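Local coordinates for putative lipoate-protein ligase A subunit 2 (Thermoplasma acidophilum DSM 1728, PDB 3R07), which is probably the second subunit of a lipoate-protein ligase, a small alpha+beta protein of the ligase C-terminal family, at residues B[15-23]-B[32-40]; B[59-70]-B[81-89]. All coordinates share one frame; numbering follows the deposited sequence.

Contact 1: residues B[15-23]-B[32-40]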
loop_
_atom_site.group_PDB
_atom_site.type_symbol
_atom_site.label_atom_id
_atom_site.label_comp_id
_atom_site.label_asym_id
_atom_site.label_seq_id
_atom_site.Cartn_x
_atom_site.Cartn_y
_atom_site.Cartn_z
ATOM N N LYS B 15 11.237 11.917 0.809
ATOM C CA LYS B 15 10.256 12.660 1.606
ATOM C C LYS B 15 9.061 11.772 1.959
ATOM O O LYS B 15 8.652 11.716 3.119
ATOM C CB LYS B 15 9.827 13.986 0.954
ATOM C CG LYS B 15 9.647 15.134 1.980
ATOM C CD LYS B 15 8.801 16.304 1.430
ATOM C CE LYS B 15 8.581 17.412 2.487
ATOM N NZ LYS B 15 7.267 18.127 2.312
ATOM N N LYS B 16 8.509 11.062 0.983
ATOM C CA LYS B 16 7.690 9.908 1.357
ATOM C C LYS B 16 8.214 8.580 0.768
ATOM O O LYS B 16 8.176 8.359 -0.447
ATOM C CB LYS B 16 6.191 10.140 1.097
ATOM C CG LYS B 16 5.263 9.192 1.918
ATOM C CD LYS B 16 5.581 9.197 3.450
ATOM C CE LYS B 16 4.965 7.990 4.189
ATOM N NZ LYS B 16 3.466 8.089 4.330
ATOM N N GLY B 17 8.730 7.714 1.634
ATOM C CA GLY B 17 9.213 6.421 1.175
ATOM C C GLY B 17 10.677 6.084 1.395
ATOM O O GLY B 17 11.444 6.859 1.969
ATOM N N LEU B 18 11.046 4.896 0.935
ATOM C CA LEU B 18 12.352 4.339 1.181
ATOM C C LEU B 18 12.722 3.561 -0.069
ATOM O O LEU B 18 12.058 2.604 -0.415
ATOM C CB LEU B 18 12.313 3.442 2.428
ATOM C CG LEU B 18 13.622 2.901 3.030
ATOM C CD1 LEU B 18 14.351 3.905 3.941
ATOM C CD2 LEU B 18 13.384 1.612 3.807
ATOM N N ILE B 19 13.754 4.001 -0.773
ATOM C CA ILE B 19 14.267 3.255 -1.920
ATOM C C ILE B 19 15.425 2.344 -1.500
ATOM O O ILE B 19 16.389 2.803 -0.895
ATOM C CB ILE B 19 14.712 4.195 -3.050
ATOM C CG1 ILE B 19 13.713 5.357 -3.194
ATOM C CG2 ILE B 19 14.897 3.395 -4.350
ATOM C CD1 ILE B 19 13.913 6.235 -4.404
ATOM N N ARG B 20 15.301 1.044 -1.761
ATOM C CA ARG B 20 16.412 0.103 -1.539
ATOM C C ARG B 20 16.945 -0.268 -2.888
ATOM O O ARG B 20 16.170 -0.551 -3.804
ATOM C CB ARG B 20 15.982 -1.167 -0.840
ATOM C CG ARG B 20 15.105 -0.998 0.361
ATOM C CD ARG B 20 14.996 -2.303 1.079
ATOM N NE ARG B 20 14.084 -2.230 2.208
ATOM C CZ ARG B 20 14.398 -1.786 3.424
ATOM N NH1 ARG B 20 15.620 -1.346 3.684
ATOM N NH2 ARG B 20 13.484 -1.775 4.389
ATOM N N VAL B 21 18.267 -0.262 -3.017
ATOM C CA VAL B 21 18.916 -0.651 -4.269
ATOM C C VAL B 21 19.945 -1.737 -4.012
ATOM O O VAL B 21 20.626 -1.689 -2.995
ATOM C CB VAL B 21 19.621 0.547 -4.954
ATOM C CG1 VAL B 21 20.203 0.088 -6.233
ATOM C CG2 VAL B 21 18.660 1.660 -5.254
ATOM N N THR B 22 20.049 -2.711 -4.912
ATOM C CA THR B 22 21.210 -3.618 -4.938
ATOM C C THR B 22 21.894 -3.592 -6.315
ATOM O O THR B 22 21.272 -3.937 -7.329
ATOM C CB THR B 22 20.859 -5.082 -4.537
ATOM O OG1 THR B 22 20.687 -5.161 -3.121
ATOM C CG2 THR B 22 21.998 -6.068 -4.941
ATOM N N LEU B 23 23.161 -3.168 -6.350
ATOM C CA LEU B 23 23.911 -3.123 -7.607
ATOM C C LEU B 23 25.033 -4.127 -7.650
ATOM O O LEU B 23 25.744 -4.333 -6.672
ATOM C CB LEU B 23 24.505 -1.747 -7.860
ATOM C CG LEU B 23 23.566 -0.670 -8.362
ATOM C CD1 LEU B 23 23.305 0.235 -7.199
ATOM C CD2 LEU B 23 24.212 0.106 -9.488
ATOM N N ASP B 32 24.057 -6.132 -12.870
ATOM C CA ASP B 32 22.695 -6.307 -12.423
ATOM C C ASP B 32 22.244 -5.197 -11.483
ATOM O O ASP B 32 23.067 -4.494 -10.872
ATOM C CB ASP B 32 22.500 -7.656 -11.761
ATOM C CG ASP B 32 21.143 -8.254 -12.082
ATOM O OD1 ASP B 32 20.295 -7.542 -12.690
ATOM O OD2 ASP B 32 20.930 -9.446 -11.745
ATOM N N ILE B 33 20.923 -5.036 -11.395
ATOM C CA ILE B 33 20.325 -4.072 -10.486
ATOM C C ILE B 33 18.935 -4.538 -10.052
ATOM O O ILE B 33 18.185 -5.164 -10.812
ATOM C CB ILE B 33 20.369 -2.593 -11.058
ATOM C CG1 ILE B 33 19.723 -1.591 -10.089
ATOM C CG2 ILE B 33 19.802 -2.510 -12.483
ATOM C CD1 ILE B 33 19.924 -0.150 -10.445
ATOM N N HIS B 34 18.621 -4.263 -8.796
ATOM C CA HIS B 34 17.328 -4.585 -8.260
ATOM C C HIS B 34 16.918 -3.396 -7.428
ATOM O O HIS B 34 17.648 -2.983 -6.540
ATOM C CB HIS B 34 17.378 -5.906 -7.480
ATOM C CG HIS B 34 16.252 -6.080 -6.505
ATOM N ND1 HIS B 34 14.933 -6.241 -6.897
ATOM C CD2 HIS B 34 16.250 -6.122 -5.147
ATOM C CE1 HIS B 34 14.172 -6.361 -5.821
ATOM N NE2 HIS B 34 14.947 -6.297 -4.748
ATOM N N ILE B 35 15.784 -2.797 -7.775
ATOM C CA ILE B 35 15.239 -1.676 -7.019
ATOM C C ILE B 35 13.959 -2.111 -6.291
ATOM O O ILE B 35 13.082 -2.755 -6.869
ATOM C CB ILE B 35 14.938 -0.470 -7.912
ATOM C CG1 ILE B 35 16.145 -0.142 -8.794
ATOM C CG2 ILE B 35 14.565 0.721 -7.068
ATOM C CD1 ILE B 35 15.877 0.856 -9.902
ATOM N N SER B 36 13.857 -1.768 -5.010
ATOM C CA SER B 36 12.707 -2.181 -4.244
ATOM C C SER B 36 12.371 -1.131 -3.210
ATOM O O SER B 36 13.003 -0.091 -3.154
ATOM C CB SER B 36 12.941 -3.549 -3.605
ATOM O OG SER B 36 13.981 -3.513 -2.652
ATOM N N GLY B 37 11.334 -1.401 -2.422
ATOM C CA GLY B 37 11.004 -0.574 -1.276
ATOM C C GLY B 37 9.636 0.041 -1.294
ATOM O O GLY B 37 8.736 -0.406 -1.999
ATOM N N ASP B 38 9.507 1.097 -0.507
ATOM C CA ASP B 38 8.231 1.674 -0.119
ATOM C C ASP B 38 8.033 2.954 -0.944
ATOM O O ASP B 38 8.594 4.021 -0.656
ATOM C CB ASP B 38 8.292 1.901 1.394
ATOM C CG ASP B 38 7.241 2.848 1.918
ATOM O OD1 ASP B 38 6.354 3.330 1.158
ATOM O OD2 ASP B 38 7.317 3.135 3.138
ATOM N N PHE B 39 7.261 2.825 -2.011
ATOM C CA PHE B 39 6.941 3.959 -2.842
ATOM C C PHE B 39 5.820 3.623 -3.815
ATOM O O PHE B 39 5.347 2.472 -3.907
ATOM C CB PHE B 39 8.186 4.473 -3.595
ATOM C CG PHE B 39 8.912 3.410 -4.396
ATOM C CD1 PHE B 39 8.602 3.190 -5.729
ATOM C CD2 PHE B 39 9.930 2.653 -3.818
ATOM C CE1 PHE B 39 9.273 2.216 -6.457
ATOM C CE2 PHE B 39 10.600 1.694 -4.551
ATOM C CZ PHE B 39 10.266 1.473 -5.873
ATOM N N PHE B 40 5.398 4.650 -4.538
ATOM C CA PHE B 40 4.404 4.519 -5.577
ATOM C C PHE B 40 5.017 4.938 -6.888
ATOM O O PHE B 40 5.855 5.827 -6.936
ATOM C CB PHE B 40 3.223 5.403 -5.249
ATOM C CG PHE B 40 2.556 5.047 -3.968
ATOM C CD1 PHE B 40 1.580 4.049 -3.929
ATOM C CD2 PHE B 40 2.902 5.695 -2.797
ATOM C CE1 PHE B 40 0.952 3.731 -2.750
ATOM C CE2 PHE B 40 2.275 5.360 -1.595
ATOM C CZ PHE B 40 1.290 4.388 -1.578
#
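Asp32 and Ile33 lie beside Thr22 and Leu23, where two antiparallel strands run 4.8 Å apart at 166°. Ile33 holds CG1 anti to its backbone N (chi1 180°), which carries CD1 across the apolar face to lie 4.2 Å from both Val21 CG1 and Leu23 CG. His34 is hydrogen-bonded in both directions with Thr22: Thr22 N reaches His34 O at 2.9 Å, nearly straight at 167°, and His34 N returns to Thr22 O. Ile35 sits in a non-hydrogen-bonded pair with Val21. Its CG2 meets Ile19 CG2 at 3.8 Å, the two isoleucines side by side and pointing the same way. Ser36 exchanges both backbone bonds with Arg20, and its OG lies 3.6 Å from Arg20 CB. Arg20 NE is salt-bridged and Ser36 OG hydrogen-bonded to acidic side-chain oxygen of another protein chain; Arg20 NH1 bonds Asn11 OD1. At Gly37, with phi positive, the strand turns a corner, yet Asp38 still forms an antiparallel hydrogen-bonded pair with Leu18, Asp38 N to Leu18 O at 3.0 Å. Phe39 presents its ring edge, through CD2, to Leu18 O, and its ring stacks on an aromatic side chain of the other chain. This is an antiparallel beta hairpin with its apolar face against helices 46-54 and 83-88, while the Arg20 and Ser36 face and the corner at Gly37 to Phe39 contribute to a protein-protein interface.

Contact 2: residues B[59-70]-B[81-89]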
loop_
_atom_site.group_PDB
_atom_site.type_symbol
_atom_site.label_atom_id
_atom_site.label_comp_id
_atom_site.label_asym_id
_atom_site.label_seq_id
_atom_site.Cartn_x
_atom_site.Cartn_y
_atom_site.Cartn_z
ATOM N N ILE B 59 28.088 3.330 -14.546
ATOM C CA ILE B 59 27.745 4.032 -13.312
ATOM C C ILE B 59 27.998 5.542 -13.410
ATOM O O ILE B 59 27.605 6.314 -12.524
ATOM C CB ILE B 59 28.427 3.373 -12.055
ATOM C CG1 ILE B 59 29.866 3.856 -11.854
ATOM C CG2 ILE B 59 28.376 1.849 -12.146
ATOM C CD1 ILE B 59 30.032 4.793 -10.664
ATOM N N GLU B 60 28.653 5.949 -14.496
ATOM C CA GLU B 60 28.923 7.367 -14.772
ATOM C C GLU B 60 27.671 8.037 -15.329
ATOM O O GLU B 60 27.267 9.099 -14.851
ATOM C CB GLU B 60 30.107 7.534 -15.745
ATOM C CG GLU B 60 31.503 7.236 -15.128
ATOM C CD GLU B 60 32.661 7.915 -15.880
ATOM O OE1 GLU B 60 32.438 8.455 -16.993
ATOM O OE2 GLU B 60 33.799 7.910 -15.356
ATOM N N LYS B 61 27.053 7.386 -16.316
ATOM C CA LYS B 61 25.871 7.912 -16.996
ATOM C C LYS B 61 24.551 7.373 -16.414
ATOM O O LYS B 61 23.681 6.868 -17.135
ATOM C CB LYS B 61 25.986 7.680 -18.505
ATOM C CG LYS B 61 27.190 8.421 -19.104
ATOM C CD LYS B 61 27.066 8.643 -20.610
ATOM C CE LYS B 61 28.146 9.594 -21.113
ATOM N NZ LYS B 61 27.731 10.231 -22.393
ATOM N N ILE B 62 24.427 7.500 -15.094
ATOM C CA ILE B 62 23.244 7.092 -14.347
ATOM C C ILE B 62 22.149 8.161 -14.453
ATOM O O ILE B 62 21.000 7.843 -14.781
ATOM C CB ILE B 62 23.618 6.792 -12.857
ATOM C CG1 ILE B 62 24.043 5.330 -12.695
ATOM C CG2 ILE B 62 22.471 7.139 -11.878
ATOM C CD1 ILE B 62 24.388 4.939 -11.255
ATOM N N ASN B 63 22.517 9.419 -14.179
ATOM C CA ASN B 63 21.591 10.554 -14.208
ATOM C C ASN B 63 20.946 10.690 -15.572
ATOM O O ASN B 63 19.757 10.935 -15.674
ATOM C CB ASN B 63 22.307 11.849 -13.830
ATOM C CG ASN B 63 22.889 11.811 -12.426
ATOM O OD1 ASN B 63 23.183 10.743 -11.884
ATOM N ND2 ASN B 63 23.062 12.983 -11.828
ATOM N N ASP B 64 21.739 10.505 -16.620
ATOM C CA ASP B 64 21.210 10.468 -17.985
ATOM C C ASP B 64 20.001 9.545 -18.060
ATOM O O ASP B 64 18.982 9.905 -18.641
ATOM C CB ASP B 64 22.277 9.993 -18.992
ATOM C CG ASP B 64 23.462 10.961 -19.121
ATOM O OD1 ASP B 64 23.572 11.912 -18.299
ATOM O OD2 ASP B 64 24.290 10.750 -20.051
ATOM N N ILE B 65 20.140 8.365 -17.458
ATOM C CA ILE B 65 19.129 7.309 -17.468
ATOM C C ILE B 65 17.919 7.690 -16.591
ATOM O O ILE B 65 16.778 7.457 -16.983
ATOM C CB ILE B 65 19.754 5.939 -17.026
ATOM C CG1 ILE B 65 20.955 5.557 -17.912
ATOM C CG2 ILE B 65 18.706 4.819 -16.957
ATOM C CD1 ILE B 65 20.615 4.868 -19.239
ATOM N N ILE B 66 18.174 8.291 -15.428
ATOM C CA ILE B 66 17.100 8.684 -14.515
ATOM C C ILE B 66 16.200 9.756 -15.156
ATOM O O ILE B 66 14.966 9.568 -15.278
ATOM C CB ILE B 66 17.642 9.140 -13.130
ATOM C CG1 ILE B 66 17.727 7.980 -12.136
ATOM C CG2 ILE B 66 16.702 10.131 -12.478
ATOM C CD1 ILE B 66 17.939 6.625 -12.737
ATOM N N ARG B 67 16.832 10.860 -15.579
ATOM C CA ARG B 67 16.149 12.003 -16.183
ATOM C C ARG B 67 15.424 11.584 -17.449
ATOM O O ARG B 67 14.308 12.037 -17.687
ATOM C CB ARG B 67 17.124 13.156 -16.462
ATOM C CG ARG B 67 17.840 13.697 -15.217
ATOM C CD ARG B 67 18.514 15.068 -15.477
ATOM N NE ARG B 67 19.627 15.368 -14.553
ATOM C CZ ARG B 67 19.502 15.674 -13.253
ATOM N NH1 ARG B 67 18.305 15.715 -12.666
ATOM N NH2 ARG B 67 20.587 15.929 -12.524
ATOM N N ASP B 68 16.044 10.710 -18.242
ATOM C CA ASP B 68 15.403 10.161 -19.450
ATOM C C ASP B 68 14.084 9.484 -19.080
ATOM O O ASP B 68 13.017 9.927 -19.526
ATOM C CB ASP B 68 16.353 9.194 -20.196
ATOM C CG ASP B 68 15.617 8.170 -21.095
ATOM O OD1 ASP B 68 14.404 7.930 -20.912
ATOM O OD2 ASP B 68 16.265 7.566 -21.982
ATOM N N PHE B 69 14.201 8.416 -18.278
ATOM C CA PHE B 69 13.116 7.623 -17.681
ATOM C C PHE B 69 11.901 8.446 -17.267
ATOM O O PHE B 69 10.783 8.179 -17.722
ATOM C CB PHE B 69 13.707 6.893 -16.468
ATOM C CG PHE B 69 12.726 6.095 -15.651
ATOM C CD1 PHE B 69 12.150 4.939 -16.158
ATOM C CD2 PHE B 69 12.441 6.471 -14.346
ATOM C CE1 PHE B 69 11.284 4.194 -15.400
ATOM C CE2 PHE B 69 11.570 5.732 -13.578
ATOM C CZ PHE B 69 10.990 4.585 -14.109
ATOM N N TYR B 70 12.135 9.434 -16.403
ATOM C CA TYR B 70 11.121 10.414 -16.037
ATOM C C TYR B 70 10.496 11.199 -17.235
ATOM O O TYR B 70 9.275 11.403 -17.272
ATOM C CB TYR B 70 11.681 11.371 -14.992
ATOM C CG TYR B 70 11.620 10.863 -13.567
ATOM C CD1 TYR B 70 10.603 11.276 -12.705
ATOM C CD2 TYR B 70 12.587 9.992 -13.065
ATOM C CE1 TYR B 70 10.541 10.826 -11.383
ATOM C CE2 TYR B 70 12.533 9.529 -11.735
ATOM C CZ TYR B 70 11.507 9.954 -10.904
ATOM O OH TYR B 70 11.434 9.519 -9.594
ATOM N N PRO B 81 13.045 12.792 -8.752
ATOM C CA PRO B 81 14.090 12.097 -9.523
ATOM C C PRO B 81 15.499 12.132 -8.893
ATOM O O PRO B 81 16.310 11.250 -9.156
ATOM C CB PRO B 81 14.075 12.823 -10.880
ATOM C CG PRO B 81 13.533 14.183 -10.569
ATOM C CD PRO B 81 12.501 13.945 -9.489
ATOM N N GLU B 82 15.784 13.135 -8.070
ATOM C CA GLU B 82 17.079 13.200 -7.412
ATOM C C GLU B 82 17.133 12.280 -6.181
ATOM O O GLU B 82 18.166 12.177 -5.525
ATOM C CB GLU B 82 17.520 14.665 -7.121
ATOM C CG GLU B 82 16.645 15.502 -6.141
ATOM C CD GLU B 82 15.405 16.181 -6.784
ATOM O OE1 GLU B 82 15.207 16.095 -8.016
ATOM O OE2 GLU B 82 14.620 16.802 -6.034
ATOM N N ASP B 83 16.021 11.600 -5.890
ATOM C CA ASP B 83 15.977 10.563 -4.842
ATOM C C ASP B 83 16.522 9.210 -5.326
ATOM O O ASP B 83 17.175 8.497 -4.573
ATOM C CB ASP B 83 14.552 10.381 -4.312
ATOM C CG ASP B 83 14.174 11.412 -3.256
ATOM O OD1 ASP B 83 14.846 11.475 -2.198
ATOM O OD2 ASP B 83 13.173 12.138 -3.474
ATOM N N PHE B 84 16.232 8.855 -6.574
ATOM C CA PHE B 84 16.823 7.673 -7.203
ATOM C C PHE B 84 18.308 7.877 -7.537
ATOM O O PHE B 84 19.026 6.914 -7.823
ATOM C CB PHE B 84 16.049 7.285 -8.461
ATOM C CG PHE B 84 14.702 6.701 -8.180
ATOM C CD1 PHE B 84 14.564 5.350 -7.873
ATOM C CD2 PHE B 84 13.565 7.494 -8.222
ATOM C CE1 PHE B 84 13.313 4.796 -7.612
ATOM C CE2 PHE B 84 12.309 6.948 -7.964
ATOM C CZ PHE B 84 12.183 5.595 -7.653
ATOM N N ILE B 85 18.749 9.136 -7.509
ATOM C CA ILE B 85 20.159 9.490 -7.640
ATOM C C ILE B 85 20.893 9.195 -6.329
ATOM O O ILE B 85 21.886 8.477 -6.338
ATOM C CB ILE B 85 20.320 10.962 -8.130
ATOM C CG1 ILE B 85 20.255 10.984 -9.660
ATOM C CG2 ILE B 85 21.622 11.619 -7.620
ATOM C CD1 ILE B 85 19.311 12.023 -10.219
ATOM N N GLN B 86 20.392 9.716 -5.209
ATOM C CA GLN B 86 20.981 9.406 -3.909
ATOM C C GLN B 86 20.974 7.899 -3.609
ATOM O O GLN B 86 21.950 7.368 -3.079
ATOM C CB GLN B 86 20.306 10.189 -2.766
ATOM C CG GLN B 86 20.585 11.708 -2.727
ATOM C CD GLN B 86 22.027 12.076 -3.082
ATOM O OE1 GLN B 86 22.277 12.742 -4.088
ATOM N NE2 GLN B 86 22.977 11.634 -2.266
ATOM N N ALA B 87 19.881 7.224 -3.963
ATOM C CA ALA B 87 19.717 5.781 -3.738
ATOM C C ALA B 87 20.760 4.952 -4.476
ATOM O O ALA B 87 21.361 4.038 -3.921
ATOM C CB ALA B 87 18.326 5.351 -4.164
ATOM N N LEU B 88 20.964 5.317 -5.732
ATOM C CA LEU B 88 21.801 4.609 -6.674
ATOM C C LEU B 88 23.280 5.022 -6.661
ATOM O O LEU B 88 24.066 4.468 -7.429
ATOM C CB LEU B 88 21.243 4.895 -8.055
ATOM C CG LEU B 88 21.090 3.806 -9.090
ATOM C CD1 LEU B 88 20.455 2.594 -8.474
ATOM C CD2 LEU B 88 20.185 4.366 -10.157
ATOM N N ARG B 89 23.650 5.997 -5.824
ATOM C CA ARG B 89 25.025 6.525 -5.800
ATOM C C ARG B 89 25.862 5.904 -4.722
ATOM O O ARG B 89 25.471 5.891 -3.553
ATOM C CB ARG B 89 25.069 8.045 -5.617
ATOM C CG ARG B 89 25.144 8.821 -6.917
ATOM C CD ARG B 89 26.490 8.648 -7.653
ATOM N NE ARG B 89 26.301 8.692 -9.111
ATOM C CZ ARG B 89 26.102 9.801 -9.834
ATOM N NH1 ARG B 89 26.074 11.005 -9.257
ATOM N NH2 ARG B 89 25.928 9.702 -11.151
#
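Helices 62-70 and 83-88 pack with their axes 10.2 Å apart and run roughly antiparallel, at 147°; Asn63 faces Ile85 and Ile66 faces Pro81, so the backbone before the second helix also joins the contact. No hydrogen bond spans the two segments, and apolar side chains carry most of the interface. Ile66 is at its middle. With CG2 anti to the backbone N, that methyl turns to Ile85 CD1 at 3.9 Å and to the Pro81 ring, while CD1 reaches Leu88 CD2; the Ile66 and Phe84 side chains cross at about a right angle, CG1 meeting Phe84 CB. One turn earlier, Ile62 packs obliquely on Leu88, CG2 to CD2 at 4.0 Å. One turn later, Tyr70 lays a ring face under Pro81: Pro81 CB stands 3.7 Å from the Tyr70 ring centroid and 11° off its normal, a CH-pi contact. The same tyrosine brings OH to the edge of the Phe84 ring, close to its plane. At the solvent-side margin Arg89, its chain bent at chi2 and chi3, reaches across to the first turn of helix 62-70. Its guanidinium lies within 15° of parallel to the Asn63 amide, NH2 3.0 Å from Asn63 OD1, but the angle is too poor for a hydrogen bond. The Asn63 amide also rests on Ile85 CG1. Ile66 and Phe69 continue onto helix 46-54, and Phe84 and Leu88 onto the sheet; in this alpha+beta fold helix 62-70 thus packs against helices 83-88 and 46-54, which themselves meet the sheet.

Contact 1 closes before contact 2 opens, with helix 46-54 in the chain between them, so the hairpin precedes the helix pair in sequence. Their centres lie 12 Å apart, on opposite sides of the chain's centre, and the two contacts meet directly at helix 83-88. Leu88 CD1 is 3.4 Å from both Val21 CG1 and Ile33 CD1, and Phe84 CE1 is 3.6 Å from Ile19 CD1. Leu88 and Phe84 thus serve both interfaces, and contact 2 extends the apolar core that begins at the sheet. Of the two, contact 1 alone is touched by the other protein chain, leaving the helix pair as internal packing.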